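Local coordinates for periplasmic oligopeptide-binding protein (Burkholderia pseudomallei, PDB 3ZS6) that probably binds oligopeptides in the periplasm for uptake by an ABC transporter, and is seen here with a peptide bound, at residues T155-K159 and D160-K164; P271-D275 and K276-E280; L306-K309 and G310-G313; E383-F387 and K388-K392. One frame throughout, in Å; residues are numbered along the deposited sequence. Where two conformers were deposited one is given.

Overall arrangement
All four interactions are local, follow one another along the chain without nesting or crossing, and do not touch. Interaction 1 ends the loop after helix 145-148 by capping helix 159-165, which packs beside helix 82-93. Interaction 2, its centre about 45 Å from that of interaction 1, closes the loop after strand 260-266 with the cap of helix 276-285. Interaction 3 turns the chain within the long loop between strand 301-302 and helix 327-340, near helix 414-417. Interaction 4 joins strand 379-385 to helix 387-395 and reaches the bound peptide; it lies across the chain's centre from interaction 3, their centres about 28 Å apart.

Interaction 1. Residues T155-K159 and D160-K164; sequences TPVNK and DAVAK
Two torsions of N158 bring its amide to the start of helix 159-165 and onto A161: CG stands anti to the backbone N (chi1 -175°), and chi2 of -75° turns OD1 toward the amides that begin the helix. OD1 accepts a hydrogen bond from A161 N at 2.9 Å, with the donor in the plane of the side-chain carbonyl and a moderate bend at the hydrogen (151°). The same oxygen touches carbon on two residues, lying 3.5 Å from A161 CB and 3.5 Å from D160 CB, so the amide is packed as well as bonded. Meanwhile the main-chain carbonyl of N158 starts the helical bonding, with V162 N donating to N158 O at 3.1 Å. The next bond of the series follows at once, from A163 N to K159 O at 2.9 Å. K159 and D160 turn their side chains outward from this turn; K159 NZ stays 5.2 Å from D160 OD1, too far for a salt bridge. W74 packs against the N158 side chain, while K159 and V162 both touch Y87 of helix 82-93. An amide oxygen in this place probably also gains from the partial positive charge of the helix start. With its side chain bonded to the amide three residues on, N158 is a classical asparagine N-cap.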
loop_
_atom_site.group_PDB
_atom_site.type_symbol
_atom_site.label_atom_id
_atom_site.label_comp_id
_atom_site.label_asym_id
_atom_site.label_seq_id
_atom_site.Cartn_x
_atom_site.Cartn_y
_atom_site.Cartn_z
ATOM N N THR A 155 -9.265 9.404 -6.732
ATOM C CA THR A 155 -10.033 10.589 -6.348
ATOM C C THR A 155 -9.988 11.667 -7.439
ATOM O O THR A 155 -9.069 11.694 -8.268
ATOM C CB THR A 155 -9.567 11.195 -5.009
ATOM O OG1 THR A 155 -8.186 11.572 -5.094
ATOM C CG2 THR A 155 -9.762 10.191 -3.873
ATOM N N PRO A 156 -10.985 12.565 -7.444
ATOM C CA PRO A 156 -11.025 13.580 -8.500
ATOM C C PRO A 156 -10.024 14.686 -8.224
ATOM O O PRO A 156 -9.587 14.860 -7.085
ATOM C CB PRO A 156 -12.460 14.117 -8.421
ATOM C CG PRO A 156 -12.858 13.912 -6.987
ATOM C CD PRO A 156 -12.133 12.663 -6.519
ATOM N N VAL A 157 -9.651 15.398 -9.281
ATOM C CA VAL A 157 -8.754 16.539 -9.191
ATOM C C VAL A 157 -9.358 17.742 -9.909
ATOM O O VAL A 157 -10.010 17.584 -10.938
ATOM C CB VAL A 157 -7.393 16.215 -9.821
ATOM C CG1 VAL A 157 -6.507 17.441 -9.822
ATOM C CG2 VAL A 157 -6.736 15.064 -9.067
ATOM N N ASN A 158 -9.131 18.933 -9.368
ATOM C CA ASN A 158 -9.704 20.160 -9.908
ATOM C C ASN A 158 -8.836 20.752 -11.014
ATOM O O ASN A 158 -7.797 21.358 -10.749
ATOM C CB ASN A 158 -9.918 21.173 -8.773
ATOM C CG ASN A 158 -10.629 22.441 -9.236
ATOM O OD1 ASN A 158 -10.035 23.295 -9.891
ATOM N ND2 ASN A 158 -11.898 22.575 -8.869
ATOM N N LYS A 159 -9.273 20.564 -12.254
ATOM C CA LYS A 159 -8.504 20.977 -13.428
ATOM C C LYS A 159 -8.027 22.433 -13.350
ATOM O O LYS A 159 -6.871 22.735 -13.643
ATOM C CB LYS A 159 -9.341 20.755 -14.695
ATOM C CG LYS A 159 -8.779 21.386 -15.959
ATOM C CD LYS A 159 -9.847 21.449 -17.050
ATOM C CE LYS A 159 -9.386 22.283 -18.234
ATOM N NZ LYS A 159 -10.507 22.599 -19.171
ATOM N N ASP A 160 -8.923 23.333 -12.960
ATOM C CA ASP A 160 -8.578 24.746 -12.891
ATOM C C ASP A 160 -7.435 24.990 -11.911
ATOM O O ASP A 160 -6.511 25.760 -12.195
ATOM C CB ASP A 160 -9.794 25.584 -12.493
ATOM C CG ASP A 160 -10.819 25.700 -13.613
ATOM O OD1 ASP A 160 -10.468 25.420 -14.782
ATOM O OD2 ASP A 160 -11.973 26.081 -13.320
ATOM N N ALA A 161 -7.499 24.333 -10.756
ATOM C CA ALA A 161 -6.486 24.523 -9.727
ATOM C C ALA A 161 -5.116 24.058 -10.212
ATOM O O ALA A 161 -4.106 24.735 -10.000
ATOM C CB ALA A 161 -6.880 23.800 -8.452
ATOM N N VAL A 162 -5.086 22.902 -10.868
ATOM C CA VAL A 162 -3.843 22.369 -11.406
ATOM C C VAL A 162 -3.321 23.270 -12.514
ATOM O O VAL A 162 -2.118 23.506 -12.631
ATOM C CB VAL A 162 -4.037 20.942 -11.945
ATOM C CG1 VAL A 162 -2.762 20.440 -12.615
ATOM C CG2 VAL A 162 -4.443 20.016 -10.810
ATOM N N ALA A 163 -4.239 23.785 -13.321
ATOM C CA ALA A 163 -3.873 24.640 -14.439
ATOM C C ALA A 163 -3.273 25.941 -13.931
ATOM O O ALA A 163 -2.253 26.408 -14.442
ATOM C CB ALA A 163 -5.093 24.917 -15.325
ATOM N N LYS A 164 -3.904 26.517 -12.914
ATOM C CA LYS A 164 -3.474 27.806 -12.385
ATOM C C LYS A 164 -2.158 27.728 -11.612
ATOM O O LYS A 164 -1.342 28.645 -11.694
ATOM C CB LYS A 164 -4.568 28.418 -11.504
ATOM C CG LYS A 164 -4.339 29.875 -11.110
ATOM C CD LYS A 164 -5.570 30.433 -10.390
ATOM C CE LYS A 164 -5.693 31.954 -10.522
ATOM N NZ LYS A 164 -4.794 32.690 -9.591
#

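Interaction 2. Residues P271-D275 and K276-E280; sequences PALKD and KRVRE
The charged contact is a side-on salt bridge between D275 and R277, in which two nitrogens of the guanidinium meet the two carboxylate oxygens. R277 NE donates to D275 OD1 at 3.1 Å in an almost straight bond (176°) that uses the syn lone pair, and R277 NH2 reaches D275 OD2 at 2.7 Å. The two planes are 29° apart, nearly coplanar, and a bend at chi3 of the arginine folds its end back to the acid. A weaker ion pair joins K276 to E280 one turn along.

Among the hydrogen bonds to the main chain, D275 OD1 has a second role. It accepts from R277 N at 2.8 Å, on the anti side and somewhat out of the carboxylate plane, making D275 the N-cap of helix 276-285; a chi1 of -173° lays CG beside its own carbonyl carbon and so carries OD1 to that amide. One oxygen thus holds both the main chain and the side chain of R277. The cap follows directly on a type I beta turn from A272 to D275, and D275 O then accepts from R279 N at 3.3 Å. R279 bends back across this turn, its NH1 giving L273 O a 2.7 Å bond in the plane of that carbonyl; its NH2 is bonded to D466 O in another loop.

Apolar contact is lighter. L273 CD2 meets V278 CG1 at 4.2 Å, the two side chains crossing at about a right angle. Beyond the two segments, R277 touches Q340 of helix 327-340 and A272 touches L349.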
loop_
_atom_site.group_PDB
_atom_site.type_symbol
_atom_site.label_atom_id
_atom_site.label_comp_id
_atom_site.label_asym_id
_atom_site.label_seq_id
_atom_site.Cartn_x
_atom_site.Cartn_y
_atom_site.Cartn_z
ATOM N N PRO A 271 23.744 -8.196 -11.393
ATOM C CA PRO A 271 24.549 -9.247 -12.032
ATOM C C PRO A 271 24.531 -10.575 -11.264
ATOM O O PRO A 271 24.675 -11.618 -11.883
ATOM C CB PRO A 271 25.956 -8.644 -12.045
ATOM C CG PRO A 271 25.724 -7.168 -12.056
ATOM C CD PRO A 271 24.516 -6.958 -11.186
ATOM N N ALA A 272 24.348 -10.539 -9.947
ATOM C CA ALA A 272 24.218 -11.772 -9.169
ATOM C C ALA A 272 22.750 -12.098 -8.862
ATOM O O ALA A 272 22.321 -13.254 -8.961
ATOM C CB ALA A 272 25.023 -11.674 -7.879
ATOM N N LEU A 273 21.980 -11.079 -8.495
ATOM C CA LEU A 273 20.584 -11.290 -8.111
ATOM C C LEU A 273 19.703 -11.644 -9.303
ATOM O O LEU A 273 18.583 -12.119 -9.134
ATOM C CB LEU A 273 20.035 -10.070 -7.357
ATOM C CG LEU A 273 20.741 -9.717 -6.044
ATOM C CD1 LEU A 273 20.221 -8.398 -5.482
ATOM C CD2 LEU A 273 20.626 -10.844 -5.001
ATOM N N LYS A 274 20.218 -11.435 -10.510
ATOM C CA LYS A 274 19.502 -11.851 -11.707
ATOM C C LYS A 274 19.404 -13.374 -11.788
ATOM O O LYS A 274 18.586 -13.911 -12.530
ATOM C CB LYS A 274 20.180 -11.306 -12.969
ATOM C CG LYS A 274 21.530 -11.955 -13.283
ATOM C CD LYS A 274 22.056 -11.465 -14.627
ATOM C CE LYS A 274 23.329 -12.200 -15.035
ATOM N NZ LYS A 274 23.746 -11.847 -16.423
ATOM N N ASP A 275 20.243 -14.071 -11.028
ATOM C CA ASP A 275 20.222 -15.533 -11.027
ATOM C C ASP A 275 19.274 -16.056 -9.947
ATOM O O ASP A 275 19.503 -15.862 -8.754
ATOM C CB ASP A 275 21.639 -16.097 -10.827
ATOM C CG ASP A 275 21.701 -17.616 -10.995
ATOM O OD1 ASP A 275 20.715 -18.306 -10.654
ATOM O OD2 ASP A 275 22.746 -18.123 -11.465
ATOM N N LYS A 276 18.210 -16.717 -10.382
ATOM C CA LYS A 276 17.194 -17.270 -9.487
ATOM C C LYS A 276 17.787 -18.124 -8.360
ATOM O O LYS A 276 17.262 -18.152 -7.243
ATOM C CB LYS A 276 16.185 -18.075 -10.321
ATOM C CG LYS A 276 15.367 -19.120 -9.578
ATOM C CD LYS A 276 14.684 -20.050 -10.585
ATOM C CE LYS A 276 13.708 -21.015 -9.923
ATOM N NZ LYS A 276 14.350 -21.897 -8.904
ATOM N N ARG A 277 18.881 -18.822 -8.648
ATOM C CA ARG A 277 19.521 -19.664 -7.641
ATOM C C ARG A 277 20.084 -18.840 -6.479
ATOM O O ARG A 277 20.012 -19.258 -5.322
ATOM C CB ARG A 277 20.609 -20.531 -8.274
ATOM C CG ARG A 277 20.059 -21.594 -9.234
ATOM C CD ARG A 277 21.174 -22.194 -10.087
ATOM N NE ARG A 277 21.760 -21.185 -10.966
ATOM C CZ ARG A 277 22.666 -21.446 -11.904
ATOM N NH1 ARG A 277 23.088 -22.697 -12.084
ATOM N NH2 ARG A 277 23.147 -20.459 -12.656
ATOM N N VAL A 278 20.646 -17.677 -6.787
ATOM C CA VAL A 278 21.141 -16.778 -5.742
ATOM C C VAL A 278 19.983 -16.229 -4.896
ATOM O O VAL A 278 20.052 -16.242 -3.664
ATOM C CB VAL A 278 21.969 -15.602 -6.332
ATOM C CG1 VAL A 278 22.381 -14.625 -5.232
ATOM C CG2 VAL A 278 23.204 -16.129 -7.074
ATOM N N ARG A 279 18.918 -15.767 -5.556
ATOM C CA ARG A 279 17.761 -15.202 -4.840
ATOM C C ARG A 279 17.139 -16.234 -3.900
ATOM O O ARG A 279 16.822 -15.941 -2.743
ATOM C CB ARG A 279 16.699 -14.666 -5.824
ATOM C CG ARG A 279 17.230 -13.616 -6.817
ATOM C CD ARG A 279 16.106 -12.825 -7.518
ATOM N NE ARG A 279 15.264 -13.669 -8.364
ATOM C CZ ARG A 279 15.443 -13.849 -9.672
ATOM N NH1 ARG A 279 16.439 -13.235 -10.311
ATOM N NH2 ARG A 279 14.615 -14.643 -10.343
ATOM N N GLU A 280 16.979 -17.447 -4.414
ATOM C CA GLU A 280 16.427 -18.563 -3.667
ATOM C C GLU A 280 17.281 -18.904 -2.443
ATOM O O GLU A 280 16.757 -19.109 -1.344
ATOM C CB GLU A 280 16.337 -19.778 -4.593
ATOM C CG GLU A 280 15.663 -20.987 -3.990
ATOM C CD GLU A 280 15.566 -22.138 -4.981
ATOM O OE1 GLU A 280 15.997 -21.965 -6.145
ATOM O OE2 GLU A 280 15.052 -23.206 -4.600
#

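Interaction 3. Residues L306-K309 and G310-G313; sequences LMPK and GVKG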
loop_
_atom_site.group_PDB
_atom_site.type_symbol
_atom_site.label_atom_id
_atom_site.label_comp_id
_atom_site.label_asym_id
_atom_site.label_seq_id
_atom_site.Cartn_x
_atom_site.Cartn_y
_atom_site.Cartn_z
ATOM N N LEU A 306 3.734 -13.711 -1.619
ATOM C CA LEU A 306 3.113 -12.388 -1.507
ATOM C C LEU A 306 1.699 -12.418 -0.924
ATOM O O LEU A 306 1.262 -11.445 -0.316
ATOM C CB LEU A 306 3.083 -11.690 -2.873
ATOM C CG LEU A 306 4.428 -11.394 -3.550
ATOM C CD1 LEU A 306 4.207 -10.804 -4.950
ATOM C CD2 LEU A 306 5.280 -10.461 -2.691
ATOM N N MET A 307 0.980 -13.521 -1.130
ATOM C CA MET A 307 -0.417 -13.613 -0.705
ATOM C C MET A 307 -0.544 -13.938 0.782
ATOM O O MET A 307 -0.173 -15.028 1.215
ATOM C CB MET A 307 -1.177 -14.682 -1.512
ATOM C CG MET A 307 -1.109 -14.534 -3.025
ATOM S SD MET A 307 -1.961 -13.067 -3.642
ATOM C CE MET A 307 -1.359 -13.044 -5.326
ATOM N N PRO A 308 -1.094 -13.001 1.570
ATOM C CA PRO A 308 -1.357 -13.303 2.983
ATOM C C PRO A 308 -2.480 -14.332 3.080
ATOM O O PRO A 308 -3.383 -14.317 2.244
ATOM C CB PRO A 308 -1.834 -11.960 3.561
ATOM C CG PRO A 308 -1.560 -10.924 2.500
ATOM C CD PRO A 308 -1.540 -11.653 1.189
ATOM N N LYS A 309 -2.422 -15.227 4.059
ATOM C CA LYS A 309 -3.522 -16.161 4.247
ATOM C C LYS A 309 -4.800 -15.353 4.471
ATOM O O LYS A 309 -4.809 -14.403 5.256
ATOM C CB LYS A 309 -3.256 -17.084 5.436
ATOM C CG LYS A 309 -4.386 -18.066 5.719
ATOM C CD LYS A 309 -4.163 -18.833 7.017
ATOM C CE LYS A 309 -2.942 -19.738 6.938
ATOM N NZ LYS A 309 -2.826 -20.608 8.147
ATOM N N GLY A 310 -5.866 -15.704 3.761
ATOM C CA GLY A 310 -7.133 -15.015 3.935
ATOM C C GLY A 310 -7.540 -14.077 2.809
ATOM O O GLY A 310 -8.706 -13.705 2.705
ATOM N N VAL A 311 -6.590 -13.682 1.967
ATOM C CA VAL A 311 -6.919 -12.792 0.863
ATOM C C VAL A 311 -7.787 -13.512 -0.175
ATOM O O VAL A 311 -7.505 -14.647 -0.549
ATOM C CB VAL A 311 -5.656 -12.226 0.192
ATOM C CG1 VAL A 311 -4.937 -13.319 -0.616
ATOM C CG2 VAL A 311 -6.014 -11.038 -0.689
ATOM N N LYS A 312 -8.845 -12.849 -0.629
ATOM C CA LYS A 312 -9.735 -13.424 -1.632
ATOM C C LYS A 312 -9.043 -13.619 -2.986
ATOM O O LYS A 312 -8.136 -12.874 -3.346
ATOM C CB LYS A 312 -10.966 -12.537 -1.815
ATOM C CG LYS A 312 -11.836 -12.397 -0.582
ATOM C CD LYS A 312 -12.923 -11.369 -0.826
ATOM C CE LYS A 312 -13.658 -11.011 0.464
ATOM N NZ LYS A 312 -14.463 -12.141 1.004
ATOM N N GLY A 313 -9.481 -14.619 -3.741
ATOM C CA GLY A 313 -8.962 -14.828 -5.084
ATOM C C GLY A 313 -7.875 -15.884 -5.250
ATOM O O GLY A 313 -7.567 -16.273 -6.375
#
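V311 folds back on M307 and P308 across a type II beta turn that runs from P308 to V311. Followed outward from the main chain, V311 CB lies 3.7 Å from P308 O. CG1, placed between the backbone N and the carbonyl carbon by a chi1 of 72°, comes closer to the same oxygen, at 3.4 Å. At this tip it also meets two carbons, M307 CB at 4.1 Å and P308 CD at 4.2 Å, so the methyl faces the seam where the start of the methionine side chain meets the proline ring. G310 takes the third position of the turn with a phi of 107°, a conformation natural to glycine because no CB presses on K309 O. K309, at the second position, points outward. The methionine beyond V311 CG1 continues to F416 and F417 of helix 414-417, while P308 also packs on F416, so M307 and P308 bring the start of the turn against that short helix. V311 itself touches N411, whose OD1 accepts from the amide of K312. The turn is closed by V311 N donating to P308 O at 3.3 Å, almost straight at the hydrogen, but with the donor 36° above the carbonyl plane.

Interaction 4. Residues E383-F387 and K388-K392; sequences ENVEF and KVLMK
V385, the last residue of strand 379-385, fits as a bump into the hollow between V389 and L390 on the first turn of helix 387-395. Its CG2 is the leading methyl: with CG1 anti to the carbonyl carbon (chi1 -61°), CG2 is left between the backbone N and the carbonyl carbon, 3.7 Å from L390 CB, while V385 CB rests 4.1 Å from V389 CG1. The valine and the leucine cross at about a right angle. On another side of the turn F387 offers its ring face to M391. In the conformer described, one of two modelled for that methionine, M391 CG stands over the ring, 4.3 Å from the F387 centroid and 25° off its normal. M391 SD lies obliquely, 3.8 Å from F387 CE2, a Met-aromatic contact that may not hold in the other conformer. E386, at the N-cap, and K388 run side by side, E386 OE2 touching K388 CD at 3.9 Å, and a water accepts from K388 N at 3.1 Å while lying near that carboxylate. In the main chain, L390 N and M391 N donate to E386 O and F387 O, beginning the helix. The bound peptide packs its backbone on F387 and an apolar side chain on M391. This is the strand-to-helix junction of a beta-alpha unit in the mixed sheet: strand 379-385 runs parallel to strand 350-356, against whose T354 and N356 L390 packs, while loop residues A13 and E16 meet F387 and M391.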
loop_
_atom_site.group_PDB
_atom_site.type_symbol
_atom_site.label_atom_id
_atom_site.label_comp_id
_atom_site.label_asym_id
_atom_site.label_seq_id
_atom_site.Cartn_x
_atom_site.Cartn_y
_atom_site.Cartn_z
ATOM N N GLU A 383 22.371 0.208 5.340
ATOM C CA GLU A 383 22.315 1.615 4.998
ATOM C C GLU A 383 20.881 2.088 5.231
ATOM O O GLU A 383 19.929 1.439 4.790
ATOM C CB GLU A 383 22.751 1.797 3.539
ATOM C CG GLU A 383 22.272 3.062 2.854
ATOM C CD GLU A 383 22.749 3.144 1.405
ATOM O OE1 GLU A 383 23.971 3.325 1.198
ATOM O OE2 GLU A 383 21.906 3.015 0.480
ATOM N N ASN A 384 20.725 3.194 5.955
ATOM C CA ASN A 384 19.394 3.704 6.264
ATOM C C ASN A 384 19.139 5.032 5.569
ATOM O O ASN A 384 20.008 5.895 5.546
ATOM C CB ASN A 384 19.186 3.826 7.780
ATOM C CG ASN A 384 20.081 4.892 8.420
ATOM O OD1 ASN A 384 21.303 4.749 8.462
ATOM N ND2 ASN A 384 19.469 5.954 8.928
ATOM N N VAL A 385 17.953 5.175 4.980
ATOM C CA VAL A 385 17.560 6.423 4.327
ATOM C C VAL A 385 16.130 6.801 4.681
ATOM O O VAL A 385 15.375 5.987 5.231
ATOM C CB VAL A 385 17.638 6.318 2.788
ATOM C CG1 VAL A 385 19.057 6.010 2.336
ATOM C CG2 VAL A 385 16.653 5.267 2.278
ATOM N N GLU A 386 15.756 8.036 4.351
ATOM C CA GLU A 386 14.376 8.483 4.475
ATOM C C GLU A 386 13.476 7.657 3.547
ATOM O O GLU A 386 13.887 7.264 2.449
ATOM C CB GLU A 386 14.257 9.973 4.124
ATOM C CG GLU A 386 12.828 10.473 4.114
ATOM C CD GLU A 386 12.725 11.968 3.847
ATOM O OE1 GLU A 386 13.732 12.570 3.408
ATOM O OE2 GLU A 386 11.635 12.538 4.083
ATOM N N PHE A 387 12.246 7.402 3.984
ATOM C CA PHE A 387 11.329 6.561 3.209
ATOM C C PHE A 387 11.082 7.050 1.779
ATOM O O PHE A 387 11.047 6.244 0.850
ATOM C CB PHE A 387 9.994 6.389 3.942
ATOM C CG PHE A 387 9.047 5.445 3.254
ATOM C CD1 PHE A 387 9.376 4.101 3.094
ATOM C CD2 PHE A 387 7.828 5.896 2.766
ATOM C CE1 PHE A 387 8.497 3.218 2.460
ATOM C CE2 PHE A 387 6.948 5.026 2.129
ATOM C CZ PHE A 387 7.282 3.687 1.974
ATOM N N LYS A 388 10.898 8.359 1.601
ATOM C CA LYS A 388 10.673 8.926 0.266
ATOM C C LYS A 388 11.831 8.613 -0.666
ATOM O O LYS A 388 11.636 8.351 -1.851
ATOM C CB LYS A 388 10.502 10.449 0.336
ATOM C CG LYS A 388 9.088 10.913 0.625
ATOM C CD LYS A 388 9.081 12.343 1.156
ATOM C CE LYS A 388 9.852 13.285 0.244
ATOM N NZ LYS A 388 9.865 14.683 0.779
ATOM N N VAL A 389 13.041 8.684 -0.123
ATOM C CA VAL A 389 14.245 8.381 -0.885
ATOM C C VAL A 389 14.296 6.890 -1.211
ATOM O O VAL A 389 14.616 6.495 -2.332
ATOM C CB VAL A 389 15.510 8.804 -0.110
ATOM C CG1 VAL A 389 16.773 8.170 -0.720
ATOM C CG2 VAL A 389 15.617 10.325 -0.079
ATOM N N LEU A 390 13.979 6.063 -0.223
ATOM C CA LEU A 390 13.963 4.621 -0.436
ATOM C C LEU A 390 13.020 4.283 -1.583
ATOM O O LEU A 390 13.379 3.518 -2.473
ATOM C CB LEU A 390 13.524 3.888 0.833
ATOM C CG LEU A 390 13.507 2.356 0.713
ATOM C CD1 LEU A 390 14.897 1.850 0.335
ATOM C CD2 LEU A 390 13.026 1.722 2.010
ATOM N N MET A 391 11.813 4.854 -1.562
ATOM C CA MET A 391 10.844 4.582 -2.619
ATOM C C MET A 391 11.416 4.904 -3.997
ATOM O O MET A 391 11.290 4.098 -4.923
ATOM C CB MET A 391 9.526 5.336 -2.401
ATOM C CG MET A 391 8.470 4.534 -1.644
ATOM S SD MET A 391 6.821 5.288 -1.644
ATOM C CE MET A 391 7.230 7.001 -1.324
ATOM N N LYS A 392 12.046 6.069 -4.128
ATOM C CA LYS A 392 12.649 6.474 -5.393
ATOM C C LYS A 392 13.780 5.534 -5.787
ATOM O O LYS A 392 13.890 5.125 -6.944
ATOM C CB LYS A 392 13.161 7.915 -5.312
ATOM C CG LYS A 392 12.057 8.946 -5.155
ATOM C CD LYS A 392 12.611 10.366 -5.091
ATOM C CE LYS A 392 11.499 11.390 -4.901
ATOM N NZ LYS A 392 12.024 12.784 -4.892
HETATM O O HOH W 1 9.597 10.095 3.746
#